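PA1221 (Pseudomonas aeruginosa, PDB 4DG8) combines an AMP-binding enzyme domain of the ANL superfamily with a phosphopantetheine attachment domain, and binds adenosine monophosphate. Local coordinates at residues A[424-435]-A[449-460]. Sequence-based numbering, arbitrary orientation.
Sequences LNGYRLDLPALE and LLVRERNGVKQL. With AMP (adenosine monophosphate), chain B.
The carboxylate of E435 takes the backbone N-H of L449: OE1 lies 2.7 Å from L449 N, met on its anti side in a nearly straight bond of 164°. E435 reaches there with an extended chain, and its CB and CG run alongside L449, the two side chains passing in opposite directions; OE2 makes a long, weak ion pair with R439. The bond ties the start of helix 431-439 to strand 444-454, one arm of a hairpin, and leucines fill the angle between them. CD1 of L449 slips in beside the helix, 3.6 Å from CD1 of L431 and 3.8 Å from CG of L434, the L434 and L449 side chains lying roughly perpendicular to each other. L460, on the partner strand, adds CD1 at 3.9 Å from L431 CD1, while its other methyl faces L434.

This is the C-terminal subdomain of the ANL fold, where helix 431-439 packs on the sheet built from strands 444-454, 457-466 and 487-490. A second polar grip lies at the type I' turn from L424 to Y427. There the amide of N425 pairs with the backbone of K458 through both its ends: ND2 gives to K458 O at 2.8 Å, in the carbonyl plane, and OD1 accepts from K458 N at 3.1 Å in a more bent bond (140°). Being held at both ends fixes the rotation of the amide, whose OD1 also rests on CG1 of V457. K458 turns at its CB-CG bond (chi2 114°), which carries CD past N425 N, 3.5 Å away, before NZ forms a salt bridge with D286. On the strand that follows the L424-Y427 turn, R428 lays a guanidinium face against AMP O3P and makes a salt bridge with E313.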
loop_
_atom_site.group_PDB
_atom_site.type_symbol
_atom_site.label_atom_id
_atom_site.label_comp_id
_atom_site.label_asym_id
_atom_site.label_seq_id
_atom_site.Cartn_x
_atom_site.Cartn_y
_atom_site.Cartn_z
ATOM N N LEU A 424 1.806 11.134 3.003
ATOM C CA LEU A 424 3.010 11.676 2.382
ATOM C C LEU A 424 3.643 10.656 1.430
ATOM O O LEU A 424 4.228 9.662 1.860
ATOM C CB LEU A 424 4.001 12.084 3.481
ATOM C CG LEU A 424 5.381 12.624 3.122
ATOM C CD1 LEU A 424 5.255 13.770 2.147
ATOM C CD2 LEU A 424 6.113 13.069 4.390
ATOM N N ASN A 425 3.531 10.917 0.134
ATOM C CA ASN A 425 4.084 10.023 -0.881
ATOM C C ASN A 425 3.792 8.549 -0.619
ATOM O O ASN A 425 4.700 7.716 -0.595
ATOM C CB ASN A 425 5.575 10.272 -1.070
ATOM C CG ASN A 425 5.857 11.701 -1.443
ATOM O OD1 ASN A 425 5.219 12.251 -2.346
ATOM N ND2 ASN A 425 6.782 12.332 -0.724
ATOM N N GLY A 426 2.516 8.246 -0.403
ATOM C CA GLY A 426 2.075 6.872 -0.231
ATOM C C GLY A 426 2.020 6.386 1.203
ATOM O O GLY A 426 1.383 5.375 1.483
ATOM N N TYR A 427 2.683 7.100 2.112
ATOM C CA TYR A 427 2.721 6.713 3.520
ATOM C C TYR A 427 1.803 7.557 4.404
ATOM O O TYR A 427 1.740 8.780 4.266
ATOM C CB TYR A 427 4.144 6.857 4.069
ATOM C CG TYR A 427 5.182 5.985 3.411
ATOM C CD1 TYR A 427 5.175 4.608 3.600
ATOM C CD2 TYR A 427 6.192 6.540 2.625
ATOM C CE1 TYR A 427 6.139 3.805 3.014
ATOM C CE2 TYR A 427 7.162 5.746 2.029
ATOM C CZ TYR A 427 7.131 4.379 2.235
ATOM O OH TYR A 427 8.079 3.568 1.655
ATOM N N ARG A 428 1.097 6.908 5.328
ATOM C CA ARG A 428 0.481 7.649 6.422
ATOM C C ARG A 428 1.564 8.154 7.393
ATOM O O ARG A 428 2.562 7.477 7.677
ATOM C CB ARG A 428 -0.530 6.784 7.173
ATOM C CG ARG A 428 -1.780 6.461 6.390
ATOM C CD ARG A 428 -2.636 5.435 7.146
ATOM N NE ARG A 428 -1.961 4.145 7.290
ATOM C CZ ARG A 428 -2.545 3.047 7.768
ATOM N NH1 ARG A 428 -3.817 3.082 8.155
ATOM N NH2 ARG A 428 -1.855 1.911 7.863
ATOM N N LEU A 429 1.368 9.356 7.907
ATOM C CA LEU A 429 2.324 9.908 8.839
ATOM C C LEU A 429 1.597 10.652 9.932
ATOM O O LEU A 429 0.710 11.492 9.650
ATOM C CB LEU A 429 3.278 10.858 8.115
ATOM C CG LEU A 429 4.392 11.427 8.986
ATOM C CD1 LEU A 429 5.191 10.279 9.595
ATOM C CD2 LEU A 429 5.271 12.350 8.172
ATOM N N ASP A 430 2.013 10.394 11.169
ATOM C CA ASP A 430 1.477 11.139 12.291
ATOM C C ASP A 430 2.385 12.349 12.327
ATOM O O ASP A 430 3.497 12.325 12.864
ATOM C CB ASP A 430 1.644 10.320 13.569
ATOM C CG ASP A 430 0.980 10.960 14.769
ATOM O OD1 ASP A 430 0.796 12.204 14.772
ATOM O OD2 ASP A 430 0.661 10.208 15.725
ATOM N N LEU A 431 1.861 13.434 11.775
ATOM C CA LEU A 431 2.650 14.629 11.539
ATOM C C LEU A 431 2.965 15.328 12.862
ATOM O O LEU A 431 4.111 15.732 13.097
ATOM C CB LEU A 431 1.933 15.549 10.546
ATOM C CG LEU A 431 2.679 16.802 10.088
ATOM C CD1 LEU A 431 3.970 16.418 9.394
ATOM C CD2 LEU A 431 1.799 17.614 9.162
ATOM N N PRO A 432 1.947 15.468 13.733
ATOM C CA PRO A 432 2.185 16.139 15.011
ATOM C C PRO A 432 3.191 15.386 15.879
ATOM O O PRO A 432 3.919 16.029 16.641
ATOM C CB PRO A 432 0.799 16.148 15.667
ATOM C CG PRO A 432 -0.150 16.027 14.537
ATOM C CD PRO A 432 0.527 15.110 13.569
ATOM N N ALA A 433 3.252 14.060 15.754
ATOM C CA ALA A 433 4.235 13.279 16.514
ATOM C C ALA A 433 5.659 13.581 16.053
ATOM O O ALA A 433 6.541 13.832 16.876
ATOM C CB ALA A 433 3.945 11.778 16.424
ATOM N N LEU A 434 5.866 13.576 14.737
ATOM C CA LEU A 434 7.175 13.864 14.151
ATOM C C LEU A 434 7.609 15.302 14.467
ATOM O O LEU A 434 8.785 15.590 14.761
ATOM C CB LEU A 434 7.138 13.608 12.633
ATOM C CG LEU A 434 8.452 13.813 11.872
ATOM C CD1 LEU A 434 9.545 12.939 12.483
ATOM C CD2 LEU A 434 8.296 13.549 10.359
ATOM N N GLU A 435 6.633 16.194 14.426
ATOM C CA GLU A 435 6.829 17.597 14.768
ATOM C C GLU A 435 7.299 17.726 16.223
ATOM O O GLU A 435 8.296 18.404 16.529
ATOM C CB GLU A 435 5.498 18.319 14.585
ATOM C CG GLU A 435 5.572 19.816 14.454
ATOM C CD GLU A 435 4.247 20.393 13.996
ATOM O OE1 GLU A 435 4.249 21.185 13.033
ATOM O OE2 GLU A 435 3.203 20.037 14.587
ATOM N N LEU A 449 5.866 21.585 10.911
ATOM C CA LEU A 449 6.009 20.793 9.706
ATOM C C LEU A 449 4.890 21.148 8.732
ATOM O O LEU A 449 3.715 21.142 9.094
ATOM C CB LEU A 449 5.981 19.297 10.032
ATOM C CG LEU A 449 7.159 18.779 10.868
ATOM C CD1 LEU A 449 7.039 17.283 11.106
ATOM C CD2 LEU A 449 8.474 19.107 10.184
ATOM N N LEU A 450 5.277 21.459 7.500
ATOM C CA LEU A 450 4.353 21.863 6.450
ATOM C C LEU A 450 4.473 20.897 5.276
ATOM O O LEU A 450 5.464 20.176 5.155
ATOM C CB LEU A 450 4.680 23.278 5.963
ATOM C CG LEU A 450 4.697 24.438 6.958
ATOM C CD1 LEU A 450 5.116 25.716 6.241
ATOM C CD2 LEU A 450 3.341 24.617 7.634
ATOM N N VAL A 451 3.461 20.882 4.414
ATOM C CA VAL A 451 3.501 20.066 3.206
ATOM C C VAL A 451 3.201 20.919 1.975
ATOM O O VAL A 451 2.337 21.798 2.020
ATOM C CB VAL A 451 2.508 18.878 3.269
ATOM C CG1 VAL A 451 2.581 18.048 1.986
ATOM C CG2 VAL A 451 2.790 18.003 4.484
ATOM N N ARG A 452 3.927 20.673 0.886
ATOM C CA ARG A 452 3.652 21.361 -0.379
ATOM C C ARG A 452 3.792 20.372 -1.523
ATOM O O ARG A 452 4.266 19.260 -1.327
ATOM C CB ARG A 452 4.589 22.557 -0.579
ATOM C CG ARG A 452 6.025 22.174 -0.891
ATOM C CD ARG A 452 6.924 23.394 -1.012
ATOM N NE ARG A 452 8.295 23.017 -1.348
ATOM C CZ ARG A 452 9.310 23.872 -1.429
ATOM N NH1 ARG A 452 9.112 25.164 -1.195
ATOM N NH2 ARG A 452 10.525 23.440 -1.745
ATOM N N GLU A 453 3.359 20.740 -2.718
ATOM C CA GLU A 453 3.522 19.802 -3.821
ATOM C C GLU A 453 4.346 20.353 -4.982
ATOM O O GLU A 453 4.011 21.380 -5.574
ATOM C CB GLU A 453 2.175 19.247 -4.291
ATOM C CG GLU A 453 2.305 18.009 -5.177
ATOM C CD GLU A 453 1.211 16.986 -4.929
ATOM O OE1 GLU A 453 0.899 16.721 -3.744
ATOM O OE2 GLU A 453 0.660 16.449 -5.915
ATOM N N ARG A 454 5.440 19.660 -5.284
ATOM C CA ARG A 454 6.252 19.969 -6.453
ATOM C C ARG A 454 6.139 18.784 -7.393
ATOM O O ARG A 454 6.404 17.643 -7.004
ATOM C CB ARG A 454 7.713 20.220 -6.070
ATOM C CG ARG A 454 7.920 21.416 -5.148
ATOM C CD ARG A 454 7.510 22.687 -5.845
ATOM N NE ARG A 454 7.332 23.827 -4.948
ATOM C CZ ARG A 454 8.306 24.658 -4.587
ATOM N NH1 ARG A 454 9.546 24.466 -5.028
ATOM N NH2 ARG A 454 8.039 25.677 -3.776
ATOM N N ASN A 455 5.724 19.057 -8.626
ATOM C CA ASN A 455 5.410 17.995 -9.570
ATOM C C ASN A 455 4.373 17.058 -8.955
ATOM O O ASN A 455 3.336 17.509 -8.463
ATOM C CB ASN A 455 6.682 17.248 -9.965
ATOM C CG ASN A 455 7.804 18.193 -10.370
ATOM O OD1 ASN A 455 8.627 18.591 -9.545
ATOM N ND2 ASN A 455 7.829 18.568 -11.641
ATOM N N GLY A 456 4.649 15.760 -8.964
ATOM C CA GLY A 456 3.722 14.809 -8.380
ATOM C C GLY A 456 4.067 14.421 -6.952
ATOM O O GLY A 456 3.537 13.443 -6.415
ATOM N N VAL A 457 4.951 15.184 -6.320
ATOM C CA VAL A 457 5.459 14.770 -5.020
ATOM C C VAL A 457 5.201 15.767 -3.892
ATOM O O VAL A 457 5.458 16.973 -4.025
ATOM C CB VAL A 457 6.961 14.407 -5.093
ATOM C CG1 VAL A 457 7.614 14.513 -3.720
ATOM C CG2 VAL A 457 7.133 13.013 -5.671
ATOM N N LYS A 458 4.680 15.247 -2.785
ATOM C CA LYS A 458 4.509 16.042 -1.591
ATOM C C LYS A 458 5.870 16.147 -0.924
ATOM O O LYS A 458 6.598 15.156 -0.772
ATOM C CB LYS A 458 3.492 15.418 -0.631
ATOM C CG LYS A 458 2.118 15.140 -1.227
ATOM C CD LYS A 458 1.862 13.636 -1.268
ATOM C CE LYS A 458 0.389 13.309 -1.470
ATOM N NZ LYS A 458 0.138 11.842 -1.303
ATOM N N GLN A 459 6.218 17.369 -0.555
ATOM C CA GLN A 459 7.450 17.649 0.130
ATOM C C GLN A 459 7.092 18.104 1.519
ATOM O O GLN A 459 6.117 18.838 1.727
ATOM C CB GLN A 459 8.250 18.733 -0.602
ATOM C CG GLN A 459 8.836 18.263 -1.922
ATOM C CD GLN A 459 9.526 19.373 -2.702
ATOM O OE1 GLN A 459 9.340 20.558 -2.424
ATOM N NE2 GLN A 459 10.322 18.988 -3.693
ATOM N N LEU A 460 7.880 17.620 2.467
ATOM C CA LEU A 460 7.796 18.029 3.845
ATOM C C LEU A 460 8.747 19.209 3.998
ATOM O O LEU A 460 9.841 19.213 3.433
ATOM C CB LEU A 460 8.222 16.871 4.737
ATOM C CG LEU A 460 7.857 16.910 6.215
ATOM C CD1 LEU A 460 6.346 16.991 6.392
ATOM C CD2 LEU A 460 8.421 15.669 6.897
HETATM P P AMP B . -2.878 3.454 3.587
HETATM O O1P AMP B . -1.412 3.832 3.557
HETATM O O2P AMP B . -3.466 2.728 2.384
HETATM O O3P AMP B . -3.089 2.643 4.852
HETATM O "O5'" AMP B . -3.753 4.743 3.900
HETATM C "C5'" AMP B . -5.124 4.619 4.227
HETATM C "C4'" AMP B . -5.770 5.962 4.425
HETATM O "O4'" AMP B . -5.603 6.777 3.234
HETATM C "C3'" AMP B . -7.270 5.941 4.655
HETATM O "O3'" AMP B . -7.616 5.627 6.000
HETATM C "C2'" AMP B . -7.692 7.337 4.218
HETATM O "O2'" AMP B . -7.398 8.287 5.237
HETATM C "C1'" AMP B . -6.750 7.584 3.037
HETATM N N9 AMP B . -7.371 7.210 1.744
HETATM C C8 AMP B . -7.109 6.067 1.067
HETATM N N7 AMP B . -7.822 5.993 -0.084
HETATM C C5 AMP B . -8.578 7.098 -0.167
HETATM C C6 AMP B . -9.567 7.648 -1.134
HETATM N N6 AMP B . -9.894 6.977 -2.254
HETATM N N1 AMP B . -10.130 8.850 -0.859
HETATM C C2 AMP B . -9.798 9.522 0.263
HETATM N N3 AMP B . -8.909 9.084 1.179
HETATM C C4 AMP B . -8.270 7.902 1.034
#